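Local coordinates for ferric vibriobactin ABC transporter, periplasmic ferric vibriobactin-binding protein (Vibrio cholerae, PDB 3R5T), which binds ferric vibriobactin in the periplasm and probably delivers this iron-siderophore complex to an ABC transporter for uptake into the cell, at residues Arg60-Ala63 / Glu64-Val68; Asp78-Ser81 / Val82-Gln86; Asp98-Arg101 / Asp102-Pro105; Gln124-Ala127 / Gln128-Gly131; Thr134-Glu137 / Glu138-Glu141. All coordinates share one frame; numbering follows the deposited sequence. Where two conformers were deposited one is given.

How the interactions relate
The five local contacts follow one another along the chain without interleaving, from helix 60-65 to the start of helix 137-155. Interactions 1 to 3 belong to the connections of the parallel sheet with strand order 3-2-1-4-5: interaction 1 sits on helix 60-65, interaction 2 on helix 79-85, interaction 3 at the start of helix 104-108. Interactions 2 and 3 have centres about 15 Å apart. Interaction 4 follows strand 113-116 on helix 123-134, and interaction 5 opens the long helix 137-155. These last two touch, with centres about 8 Å apart and G131 O 2.9 Å from L136 N. Interaction 3 reaches the vibriobactin pocket through D98, while the others are helix packing and helix ends around the parallel sheet.

Interaction 1: residues Arg60-Ala63 / Glu64-Val68; sequences RKLA and ELRQV
The guanidinium of R66 has L62 over one face: L62 CD2 stands 3.8 Å above the plane, over its centre, and the closest side-chain atoms are L62 CD1 and R66 NE, at 3.5 Å. R66 is extended from CG to NE, and its first torsion (chi1 -68°) sets CG beside the backbone N, which runs the chain back along the leucine one turn earlier. The polar end is held outside the two segments, NH2 in a salt bridge to D41 and NH1 on L38 O, so the group's rotation is fixed while leucine methyls pack on its face.

The other guanidinium, that of R60, is used at its edge. NH1 gives E64 OE1 a salt-bridge hydrogen bond of 2.9 Å, close to the guanidinium plane but 40° above that of the carboxylate. The two planes are turned 59° apart, so this is a single-pronged pairing. A bend at chi3 folds R60 over, and OE1 also lies 3.3 Å from R60 CG; NE meanwhile pairs with E57, giving the cation a second carboxylate.

At the far end A63 O accepts V68 N at 2.9 Å, and A63 CB packs on V68 CB at 4.0 Å. Q67, at positive phi, donates its backbone N to E64 O at 3.1 Å. These two bonds, with Q67 as the C-prime residue, define a Schellman motif, which here ends helix 60-65 and turns the chain into strand 69-73 of the beta-alpha-beta unit begun by strand 44-49.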
# COMPACT_ATOMS: atom_id res chain seq x y z
N ARG A 60 -3.35 -9.21 9.43
CA ARG A 60 -3.90 -10.57 9.48
C ARG A 60 -4.64 -10.86 10.79
O ARG A 60 -5.77 -11.35 10.77
CB ARG A 60 -2.81 -11.62 9.27
CG ARG A 60 -3.33 -13.07 9.26
CD ARG A 60 -2.19 -14.07 9.18
NE ARG A 60 -1.19 -13.86 10.22
CZ ARG A 60 -1.28 -14.34 11.46
NH1 ARG A 60 -2.33 -15.07 11.83
NH2 ARG A 60 -0.32 -14.09 12.33
N LYS A 61 -4.00 -10.59 11.91
CA LYS A 61 -4.61 -10.93 13.20
C LYS A 61 -5.89 -10.14 13.44
O LYS A 61 -6.85 -10.69 14.00
CB LYS A 61 -3.62 -10.71 14.35
CG LYS A 61 -2.42 -11.63 14.28
CD LYS A 61 -1.54 -11.52 15.52
CE LYS A 61 -0.92 -10.14 15.64
NZ LYS A 61 -0.00 -9.82 14.50
N LEU A 62 -5.92 -8.88 13.03
CA LEU A 62 -7.13 -8.08 13.11
C LEU A 62 -8.24 -8.65 12.21
O LEU A 62 -9.40 -8.73 12.62
CB LEU A 62 -6.84 -6.61 12.75
CG LEU A 62 -8.02 -5.65 12.86
CD1 LEU A 62 -8.52 -5.58 14.29
CD2 LEU A 62 -7.64 -4.27 12.36
N ALA A 63 -7.89 -9.06 10.99
CA ALA A 63 -8.87 -9.67 10.10
C ALA A 63 -9.46 -10.94 10.74
O ALA A 63 -10.68 -11.14 10.73
CB ALA A 63 -8.24 -10.00 8.76
N GLU A 64 -8.60 -11.77 11.32
CA GLU A 64 -9.06 -12.98 12.00
C GLU A 64 -9.97 -12.65 13.19
O GLU A 64 -11.02 -13.28 13.38
CB GLU A 64 -7.87 -13.83 12.44
CG GLU A 64 -7.05 -14.38 11.27
CD GLU A 64 -5.82 -15.17 11.70
OE1 GLU A 64 -4.98 -15.49 10.82
OE2 GLU A 64 -5.71 -15.48 12.91
N LEU A 65 -9.58 -11.65 13.97
CA LEU A 65 -10.40 -11.22 15.10
C LEU A 65 -11.80 -10.76 14.65
O LEU A 65 -12.81 -11.07 15.30
CB LEU A 65 -9.70 -10.10 15.85
CG LEU A 65 -10.32 -9.65 17.17
CD1 LEU A 65 -10.45 -10.84 18.12
CD2 LEU A 65 -9.50 -8.53 17.81
N ARG A 66 -11.86 -10.05 13.53
CA ARG A 66 -13.13 -9.53 13.00
C ARG A 66 -13.87 -10.55 12.13
O ARG A 66 -14.91 -10.23 11.52
CB ARG A 66 -12.89 -8.22 12.25
CG ARG A 66 -12.46 -7.09 13.15
CD ARG A 66 -12.30 -5.78 12.39
NE ARG A 66 -11.80 -4.73 13.26
CZ ARG A 66 -11.40 -3.53 12.85
NH1 ARG A 66 -11.43 -3.20 11.55
NH2 ARG A 66 -10.95 -2.66 13.74
N GLN A 67 -13.33 -11.77 12.07
CA GLN A 67 -13.97 -12.86 11.34
C GLN A 67 -14.08 -12.58 9.85
O GLN A 67 -15.05 -12.98 9.21
CB GLN A 67 -15.33 -13.19 11.95
CG GLN A 67 -15.24 -13.69 13.37
CD GLN A 67 -16.60 -13.81 14.04
OE1 GLN A 67 -17.56 -14.31 13.46
NE2 GLN A 67 -16.68 -13.34 15.29
N VAL A 68 -13.07 -11.92 9.30
CA VAL A 68 -13.02 -11.71 7.86
C VAL A 68 -12.64 -13.03 7.20
O VAL A 68 -11.52 -13.50 7.38
CB VAL A 68 -11.99 -10.63 7.47
CG1 VAL A 68 -11.90 -10.47 5.95
CG2 VAL A 68 -12.32 -9.30 8.14

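Interaction 2: residues Asp78-Ser81 / Val82-Gln86; sequences DLES and VYVEQ
L79 and Y83 lie one turn apart on helix 79-85, a short helix opened by D78 as N-cap, and meet loosely: the closest side-chain atoms are L79 CB and Y83 CE2, at 4.5 Å. The tyrosine ring sets its edge against the backbone of L79, with L79 C in the ring plane and L79 O only 3.1 Å from Y83 CD2. The same carbonyl accepts Y83 N in a nearly straight bond, 173° at the hydrogen. Ring edge and amide of one residue thus converge on one oxygen.

E80 and V84 repeat the i, i+4 spacing one residue on. V84 CG2, the branch beside its backbone N, comes within 3.3 Å of E80 O. V82 is buried and touches W72 of strand 69-73 and I110. E85, bent at chi2, forms a salt bridge from OE1 to K69.

At the N-terminal end of the helix the side chain of D78 turns back over the first turn. S81 N donates to D78 OD1, meeting the carboxylate from well above its plane, which is the capping bond. Separately, in the conformer described, a chi1 of 67° lets the S81 hydroxyl donate to the D78 carbonyl; as serine 81 was deposited in two conformers, this second donor is provisional. The firm partner of D78 O is V82 N, at 3.2 Å.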
# COMPACT_ATOMS: atom_id res chain seq x y z
N ASP A 78 -13.64 -17.09 -7.14
CA ASP A 78 -14.59 -18.17 -6.85
C ASP A 78 -15.99 -17.57 -6.73
O ASP A 78 -16.38 -17.04 -5.68
CB ASP A 78 -14.16 -18.90 -5.58
CG ASP A 78 -15.06 -20.08 -5.23
OD1 ASP A 78 -16.20 -20.15 -5.74
OD2 ASP A 78 -14.62 -20.95 -4.45
N LEU A 79 -16.75 -17.63 -7.81
CA LEU A 79 -18.07 -17.00 -7.81
C LEU A 79 -19.03 -17.64 -6.82
O LEU A 79 -19.86 -16.94 -6.23
CB LEU A 79 -18.69 -17.03 -9.21
CG LEU A 79 -17.96 -16.17 -10.25
CD1 LEU A 79 -18.55 -16.43 -11.63
CD2 LEU A 79 -18.00 -14.68 -9.89
N GLU A 80 -18.94 -18.96 -6.63
CA GLU A 80 -19.81 -19.63 -5.67
C GLU A 80 -19.60 -19.01 -4.29
O GLU A 80 -20.56 -18.73 -3.58
CB GLU A 80 -19.53 -21.13 -5.64
CG GLU A 80 -20.29 -21.87 -4.56
CD GLU A 80 -20.02 -23.36 -4.59
OE1 GLU A 80 -20.08 -23.95 -5.69
OE2 GLU A 80 -19.74 -23.94 -3.51
N SER A 81 -18.35 -18.79 -3.93
CA SER A 81 -18.04 -18.23 -2.63
C SER A 81 -18.63 -16.83 -2.49
O SER A 81 -19.15 -16.48 -1.43
CB SER A 81 -16.54 -18.25 -2.35
OG SER A 81 -15.82 -17.37 -3.20
N VAL A 82 -18.59 -16.04 -3.56
CA VAL A 82 -19.18 -14.69 -3.51
C VAL A 82 -20.70 -14.78 -3.28
O VAL A 82 -21.24 -14.08 -2.42
CB VAL A 82 -18.89 -13.87 -4.79
CG1 VAL A 82 -19.50 -12.47 -4.65
CG2 VAL A 82 -17.39 -13.77 -5.00
N TYR A 83 -21.38 -15.63 -4.05
CA TYR A 83 -22.82 -15.83 -3.87
C TYR A 83 -23.14 -16.23 -2.43
O TYR A 83 -24.06 -15.68 -1.82
CB TYR A 83 -23.35 -16.91 -4.83
CG TYR A 83 -23.67 -16.42 -6.23
CD1 TYR A 83 -24.91 -15.85 -6.53
CD2 TYR A 83 -22.73 -16.51 -7.25
CE1 TYR A 83 -25.20 -15.40 -7.81
CE2 TYR A 83 -23.01 -16.06 -8.52
CZ TYR A 83 -24.24 -15.49 -8.80
OH TYR A 83 -24.49 -15.04 -10.07
N VAL A 84 -22.38 -17.16 -1.87
CA VAL A 84 -22.71 -17.66 -0.54
C VAL A 84 -22.50 -16.60 0.55
O VAL A 84 -23.25 -16.55 1.52
CB VAL A 84 -21.96 -18.98 -0.20
CG1 VAL A 84 -22.21 -19.39 1.24
CG2 VAL A 84 -22.37 -20.09 -1.17
N GLU A 85 -21.51 -15.74 0.37
CA GLU A 85 -21.28 -14.67 1.34
C GLU A 85 -22.39 -13.62 1.32
O GLU A 85 -22.52 -12.84 2.28
CB GLU A 85 -19.92 -14.01 1.09
CG GLU A 85 -18.73 -14.90 1.43
CD GLU A 85 -18.74 -15.39 2.86
OE1 GLU A 85 -18.72 -16.62 3.08
OE2 GLU A 85 -18.81 -14.54 3.78
N GLN A 86 -23.18 -13.59 0.26
CA GLN A 86 -24.26 -12.61 0.09
C GLN A 86 -23.84 -11.18 0.42
O GLN A 86 -24.41 -10.54 1.32
CB GLN A 86 -25.51 -13.00 0.88
CG GLN A 86 -26.15 -14.30 0.42
CD GLN A 86 -27.64 -14.18 0.19
OE1 GLN A 86 -28.11 -13.19 -0.37
NE2 GLN A 86 -28.39 -15.19 0.60

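Interaction 3: residues Asp98-Arg101 / Asp102-Pro105; sequences DSAR and DQIP. With VBN ((4S,5R)-N-{3-[(2,3-dihydroxybenzoyl)amino]propyl}-2-(2,3-dihydroxyphenyl)-N-[3-({[(4S,5R)-2-(2,3-dihydroxyphenyl)-5-met hyl-4,5-dihydro-1,3-oxazol-4-yl]carbonyl}amino)propyl]-5-methyl-4,5-dihydro-1,3-oxazole-4-carboxamide), chain B.
Q103 folds back on A100 across a 3-10 turn that leads into helix 104-108, just after an ST turn at S99. The side chain returns toward A100 atom by atom. CB lies 3.5 Å from A100 O, the oxygen that also accepts Q103 N at 2.9 Å. CG stays beside the backbone N, and the bend at chi2 (74°) then brings CD back over the turn, 4.1 Å from A100 O. At the tip, OE1 rests 3.3 Å from A100 CA and 3.6 Å from its CB. Being an acceptor, OE1 gains nothing from the nearby A100 O; a water donates to it and in turn accepts D102 N. Side-chain amide and backbone are in this way bridged across the turn.

The two backbone bonds of the turn, Q103 N to A100 O and I104 N to R101 O, are both received from above the carbonyl planes, by 52° and 59°, consistent with their i, i+3 spacing. Before them, S99 OG accepts R101 N and is itself bonded to S93 O.

Upstream, D98 belongs to the vibriobactin pocket. T32, S93 and Y118 hydrogen-bond its carboxylate and position it beside a catechol ring of the siderophore; the nearest approach is D98 OD2 to VBN CAN, at 3.6 Å.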
# COMPACT_ATOMS: atom_id res chain seq x y z
N ASP A 98 -3.68 -8.60 -7.67
CA ASP A 98 -4.97 -8.83 -7.00
C ASP A 98 -6.16 -8.22 -7.75
O ASP A 98 -7.28 -8.21 -7.25
CB ASP A 98 -4.94 -8.35 -5.53
CG ASP A 98 -4.62 -6.87 -5.39
OD1 ASP A 98 -4.57 -6.16 -6.40
OD2 ASP A 98 -4.43 -6.45 -4.24
N SER A 99 -5.93 -7.75 -8.97
CA SER A 99 -7.01 -7.14 -9.76
C SER A 99 -7.96 -8.17 -10.36
O SER A 99 -7.53 -9.09 -11.06
CB SER A 99 -6.45 -6.27 -10.88
OG SER A 99 -7.51 -5.77 -11.69
N ALA A 100 -9.26 -8.01 -10.08
CA ALA A 100 -10.31 -8.79 -10.73
C ALA A 100 -11.10 -7.93 -11.72
O ALA A 100 -12.30 -8.15 -11.92
CB ALA A 100 -11.24 -9.39 -9.69
N ARG A 101 -10.43 -6.94 -12.33
CA ARG A 101 -11.10 -5.99 -13.21
C ARG A 101 -11.92 -6.68 -14.30
O ARG A 101 -13.06 -6.27 -14.56
CB ARG A 101 -10.08 -5.03 -13.83
CG ARG A 101 -10.68 -4.03 -14.79
CD ARG A 101 -9.69 -2.94 -15.17
NE ARG A 101 -10.28 -2.03 -16.16
CZ ARG A 101 -9.57 -1.22 -16.94
NH1 ARG A 101 -10.20 -0.44 -17.81
NH2 ARG A 101 -8.25 -1.19 -16.85
N ASP A 102 -11.38 -7.73 -14.91
CA ASP A 102 -12.08 -8.38 -16.02
C ASP A 102 -13.29 -9.20 -15.59
O ASP A 102 -14.10 -9.59 -16.43
CB ASP A 102 -11.11 -9.25 -16.83
CG ASP A 102 -10.09 -8.44 -17.59
OD1 ASP A 102 -10.25 -7.20 -17.66
OD2 ASP A 102 -9.12 -9.03 -18.10
N GLN A 103 -13.41 -9.45 -14.30
CA GLN A 103 -14.53 -10.21 -13.75
C GLN A 103 -15.67 -9.32 -13.26
O GLN A 103 -16.67 -9.81 -12.73
CB GLN A 103 -14.05 -11.12 -12.62
CG GLN A 103 -13.20 -12.30 -13.10
CD GLN A 103 -11.80 -11.90 -13.52
OE1 GLN A 103 -11.09 -11.24 -12.76
NE2 GLN A 103 -11.39 -12.31 -14.72
N ILE A 104 -15.54 -8.01 -13.47
CA ILE A 104 -16.58 -7.10 -12.97
C ILE A 104 -18.02 -7.42 -13.43
O ILE A 104 -18.93 -7.45 -12.60
CB ILE A 104 -16.20 -5.62 -13.20
CG1 ILE A 104 -15.12 -5.25 -12.20
CG2 ILE A 104 -17.40 -4.73 -12.98
CD1 ILE A 104 -14.54 -3.86 -12.37
N PRO A 105 -18.22 -7.69 -14.72
CA PRO A 105 -19.59 -8.03 -15.15
C PRO A 105 -20.18 -9.24 -14.42
O PRO A 105 -21.37 -9.25 -14.11
CB PRO A 105 -19.42 -8.31 -16.64
CG PRO A 105 -18.24 -7.48 -17.04
CD PRO A 105 -17.30 -7.61 -15.87
C VBN B . 5.28 -9.62 -9.00
N VBN B . 2.92 -8.68 -8.93
O VBN B . 5.61 -8.90 -9.88
CA VBN B . 3.81 -9.78 -8.61
CB VBN B . 3.09 -10.98 -9.34
CAB VBN B . 3.50 -10.55 -0.62
OAC VBN B . 9.01 -5.94 -7.26
OAD VBN B . 3.76 -12.38 -4.82
OAF VBN B . 3.08 -4.95 -6.96
OAG VBN B . 0.94 -4.34 -11.09
OAH VBN B . 0.70 -6.79 -7.35
OAI VBN B . 4.91 -6.77 -7.61
OAJ VBN B . 2.30 -6.16 -9.60
OAK VBN B . 2.61 -8.21 -6.04
CAL VBN B . 6.20 -2.97 -6.34
CAM VBN B . 0.10 -7.54 -12.80
CAN VBN B . -1.21 -8.08 -4.42
CAO VBN B . 4.80 -3.29 -6.43
CAP VBN B . 0.12 -6.15 -12.49
CAQ VBN B . -0.92 -7.35 -5.63
CAR VBN B . 7.20 -3.95 -6.69
CAS VBN B . 0.83 -8.46 -12.03
CAT VBN B . -0.20 -8.86 -3.80
CAU VBN B . 8.62 -9.61 -8.37
CAV VBN B . 6.99 -12.11 -6.55
CAW VBN B . 8.56 -8.17 -8.90
CAX VBN B . 6.56 -12.88 -5.28
CAY VBN B . 7.59 -10.58 -8.96
CAZ VBN B . 5.83 -11.46 -7.33
NBB VBN B . 7.52 -7.31 -8.34
NBC VBN B . 6.01 -11.97 -4.28
NBD VBN B . 3.49 -9.52 -3.95
OBF VBN B . 1.85 -10.38 -2.52
CBG VBN B . 7.89 -6.17 -7.53
CBH VBN B . 4.56 -11.78 -4.16
CBJ VBN B . 2.48 -8.94 -10.27
CBK VBN B . 4.41 -4.59 -6.88
CBL VBN B . 0.89 -5.68 -11.41
CBM VBN B . 0.36 -7.43 -6.17
CBN VBN B . 5.35 -5.52 -7.22
CBO VBN B . 1.59 -6.56 -10.69
CBP VBN B . 1.32 -8.19 -5.56
CBQ VBN B . 6.81 -5.18 -7.12
CBR VBN B . 1.54 -8.00 -10.99
CBS VBN B . 1.04 -8.92 -4.32
CBU VBN B . 3.13 -10.97 -2.03
CBW VBN B . 2.11 -9.82 -3.77
CBX VBN B . 4.13 -10.63 -3.24
NBY VBN B . 6.24 -10.52 -8.38
OG1 VBN B . 2.43 -10.33 -10.51
CG2 VBN B . 2.27 -11.95 -8.50
O HOH W 1 -9.10 -9.32 -14.11

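Interaction 4: residues Gln124-Ala127 / Gln128-Gly131; sequences QSLA and QQLG. With MOH (methanol), chain D.
L126 lies alongside L130, one helical turn further on, both side chains pointing the same way and meeting at 4.1 Å between L126 CG and L130 CD1. Their first torsions differ: L126 sends CG away from its backbone N (chi1 -180°), whereas L130 keeps CG beside it (chi1 -65°). The second setting tucks L130 CG to 3.4 Å from L126 O, the oxygen that also accepts L130 N. Both leucines are buried, and T36 of helix 31-39 touches each of them; V116 of strand 113-116 adds to the packing on L126.

Q129 crosses L126 at a slant, its OE1 3.9 Å from L126 CD1. Fully extended beyond CG, the glutamine carries its amide out to a bound methanol, probably from the crystallisation liquor. The methanol hydroxyl donates to Q129 OE1 at 2.7 Å, and Q129 NE2 returns a weak bond to the same oxygen, so both ends of the amide engage it. D117 N also bonds the methanol, and Q121 NE2 is a second donor to OE1.

On another side of the helix, Q128 N bonds Q124 O at 2.9 Å, while the Q124 side chain turns toward helix 137-155, where E148 accepts from its NE2. G131 N gives A127 O a bond of 2.7 Å, in sequence with the i to i+4 bonds before it. The pattern is that of a regular amphipathic alpha-helix: in helix 123-134 of this periplasmic binding protein, L126 packs against both helix 31-39 and edge strand 113-116 of the parallel sheet, L130 against helix 31-39.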
# COMPACT_ATOMS: atom_id res chain seq x y z
N GLN A 124 -4.54 7.27 2.63
CA GLN A 124 -5.58 8.18 3.07
C GLN A 124 -6.57 8.48 1.97
O GLN A 124 -7.79 8.51 2.22
CB GLN A 124 -4.95 9.48 3.58
CG GLN A 124 -4.13 9.32 4.86
CD GLN A 124 -2.64 9.15 4.62
OE1 GLN A 124 -2.19 8.46 3.69
NE2 GLN A 124 -1.86 9.78 5.48
N SER A 125 -6.08 8.73 0.76
CA SER A 125 -6.95 9.02 -0.37
C SER A 125 -7.84 7.81 -0.69
O SER A 125 -9.03 7.95 -0.99
CB SER A 125 -6.11 9.42 -1.58
OG SER A 125 -6.92 9.67 -2.71
N LEU A 126 -7.25 6.62 -0.63
CA LEU A 126 -8.03 5.41 -0.85
C LEU A 126 -9.08 5.27 0.27
O LEU A 126 -10.22 4.93 0.00
CB LEU A 126 -7.10 4.22 -0.87
CG LEU A 126 -7.77 2.86 -1.09
CD1 LEU A 126 -8.38 2.80 -2.48
CD2 LEU A 126 -6.78 1.70 -0.87
N ALA A 127 -8.68 5.54 1.51
CA ALA A 127 -9.65 5.48 2.62
C ALA A 127 -10.82 6.44 2.41
O ALA A 127 -11.97 6.12 2.68
CB ALA A 127 -8.96 5.76 3.94
N GLN A 128 -10.51 7.66 1.97
CA GLN A 128 -11.56 8.64 1.68
C GLN A 128 -12.50 8.14 0.58
O GLN A 128 -13.72 8.28 0.69
CB GLN A 128 -10.93 9.97 1.29
CG GLN A 128 -10.16 10.62 2.41
CD GLN A 128 -9.73 12.02 2.06
OE1 GLN A 128 -8.54 12.29 1.89
NE2 GLN A 128 -10.70 12.92 1.93
N GLN A 129 -11.92 7.56 -0.46
CA GLN A 129 -12.70 7.07 -1.57
C GLN A 129 -13.65 5.98 -1.07
O GLN A 129 -14.85 5.97 -1.40
CB GLN A 129 -11.77 6.54 -2.64
CG GLN A 129 -12.49 5.99 -3.84
CD GLN A 129 -11.53 5.74 -4.97
OE1 GLN A 129 -10.41 5.27 -4.77
NE2 GLN A 129 -11.98 6.04 -6.19
N LEU A 130 -13.12 5.07 -0.27
CA LEU A 130 -13.92 3.97 0.29
C LEU A 130 -14.92 4.47 1.33
O LEU A 130 -16.01 3.91 1.46
CB LEU A 130 -13.02 2.89 0.88
CG LEU A 130 -12.16 2.20 -0.17
CD1 LEU A 130 -11.14 1.26 0.50
CD2 LEU A 130 -13.02 1.47 -1.21
N GLY A 131 -14.56 5.54 2.05
CA GLY A 131 -15.49 6.16 2.99
C GLY A 131 -16.74 6.62 2.27
O GLY A 131 -17.85 6.44 2.76
C MOH D . -9.62 5.15 -8.60
O MOH D . -9.36 4.81 -7.24

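Interaction 5: residues Thr134-Glu137 / Glu138-Glu141; sequences TGLE and EQAE
L136 O and E137 O receive the first bonds across this junction, from A140 N at 2.9 Å (166° at the hydrogen) and E141 N at 2.8 Å. Just before them the backbone reverses: G135 leaves helix 123-134 with positive phi (72°), and L136 takes the N-cap position of the next helix. This is a tight turn between two consecutive helices, 123-134 and 137-155, where A140 touches I40 and L136 rests on A42 and P43.

Among the side chains, Q139 bends back across L136. A chi2 of 72° brings its amide over to the leucine, with Q139 NE2 3.4 Å from L136 CD2 and 3.3 Å from L136 CA. The same nitrogen makes a weak bond of 3.5 Å to L136 O and a firmer one to a water, which donates to G135 O; the glutamine thus ties the turn to the new helix. A second water links side chain and backbone, donating to E137 OE1 and accepting E138 N at 3.1 Å. E137 also bends at chi2, and its other oxygen, OE2, forms a salt bridge to R7.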
# COMPACT_ATOMS: atom_id res chain seq x y z
N THR A 134 -19.04 3.73 1.36
CA THR A 134 -19.59 2.93 2.45
C THR A 134 -20.36 3.75 3.48
O THR A 134 -20.90 3.20 4.45
CB THR A 134 -18.49 2.16 3.18
OG1 THR A 134 -17.50 3.10 3.65
CG2 THR A 134 -17.80 1.18 2.24
N GLY A 135 -20.40 5.07 3.30
CA GLY A 135 -21.05 5.95 4.25
C GLY A 135 -20.25 6.07 5.53
O GLY A 135 -20.82 6.33 6.60
N LEU A 136 -18.94 5.89 5.43
CA LEU A 136 -18.09 5.90 6.60
C LEU A 136 -17.16 7.12 6.57
O LEU A 136 -16.01 7.06 7.02
CB LEU A 136 -17.31 4.59 6.73
CG LEU A 136 -18.21 3.36 6.94
CD1 LEU A 136 -17.39 2.06 6.93
CD2 LEU A 136 -18.98 3.50 8.24
N GLU A 137 -17.67 8.22 6.05
CA GLU A 137 -16.89 9.46 5.96
C GLU A 137 -16.40 9.94 7.33
O GLU A 137 -15.27 10.42 7.45
CB GLU A 137 -17.68 10.55 5.23
CG GLU A 137 -18.11 10.15 3.82
CD GLU A 137 -19.52 9.54 3.74
OE1 GLU A 137 -20.03 9.03 4.77
OE2 GLU A 137 -20.11 9.56 2.64
N GLU A 138 -17.24 9.80 8.35
CA GLU A 138 -16.86 10.22 9.70
C GLU A 138 -15.64 9.43 10.15
O GLU A 138 -14.66 10.00 10.64
CB GLU A 138 -17.98 9.98 10.70
CG GLU A 138 -19.16 10.92 10.60
CD GLU A 138 -19.98 10.95 11.89
OE1 GLU A 138 -19.38 10.76 12.97
OE2 GLU A 138 -21.20 11.18 11.83
N GLN A 139 -15.74 8.11 10.02
CA GLN A 139 -14.66 7.23 10.43
C GLN A 139 -13.40 7.50 9.65
O GLN A 139 -12.31 7.54 10.23
CB GLN A 139 -15.06 5.76 10.22
CG GLN A 139 -16.04 5.23 11.25
CD GLN A 139 -17.44 5.79 11.10
OE1 GLN A 139 -18.21 5.83 12.07
NE2 GLN A 139 -17.79 6.22 9.90
N ALA A 140 -13.52 7.62 8.34
CA ALA A 140 -12.34 7.81 7.51
C ALA A 140 -11.68 9.14 7.85
O ALA A 140 -10.47 9.22 8.05
CB ALA A 140 -12.72 7.78 6.04
N GLU A 141 -12.49 10.19 7.95
CA GLU A 141 -11.93 11.51 8.22
C GLU A 141 -11.20 11.55 9.56
O GLU A 141 -10.12 12.13 9.68
CB GLU A 141 -13.02 12.60 8.13
CG GLU A 141 -12.45 14.05 8.06
CD GLU A 141 -13.43 15.08 7.50
OE1 GLU A 141 -13.63 15.16 6.25
OE2 GLU A 141 -13.97 15.84 8.30
O HOH W 2 -20.47 7.13 9.67
O HOH W 3 -20.18 9.35 7.66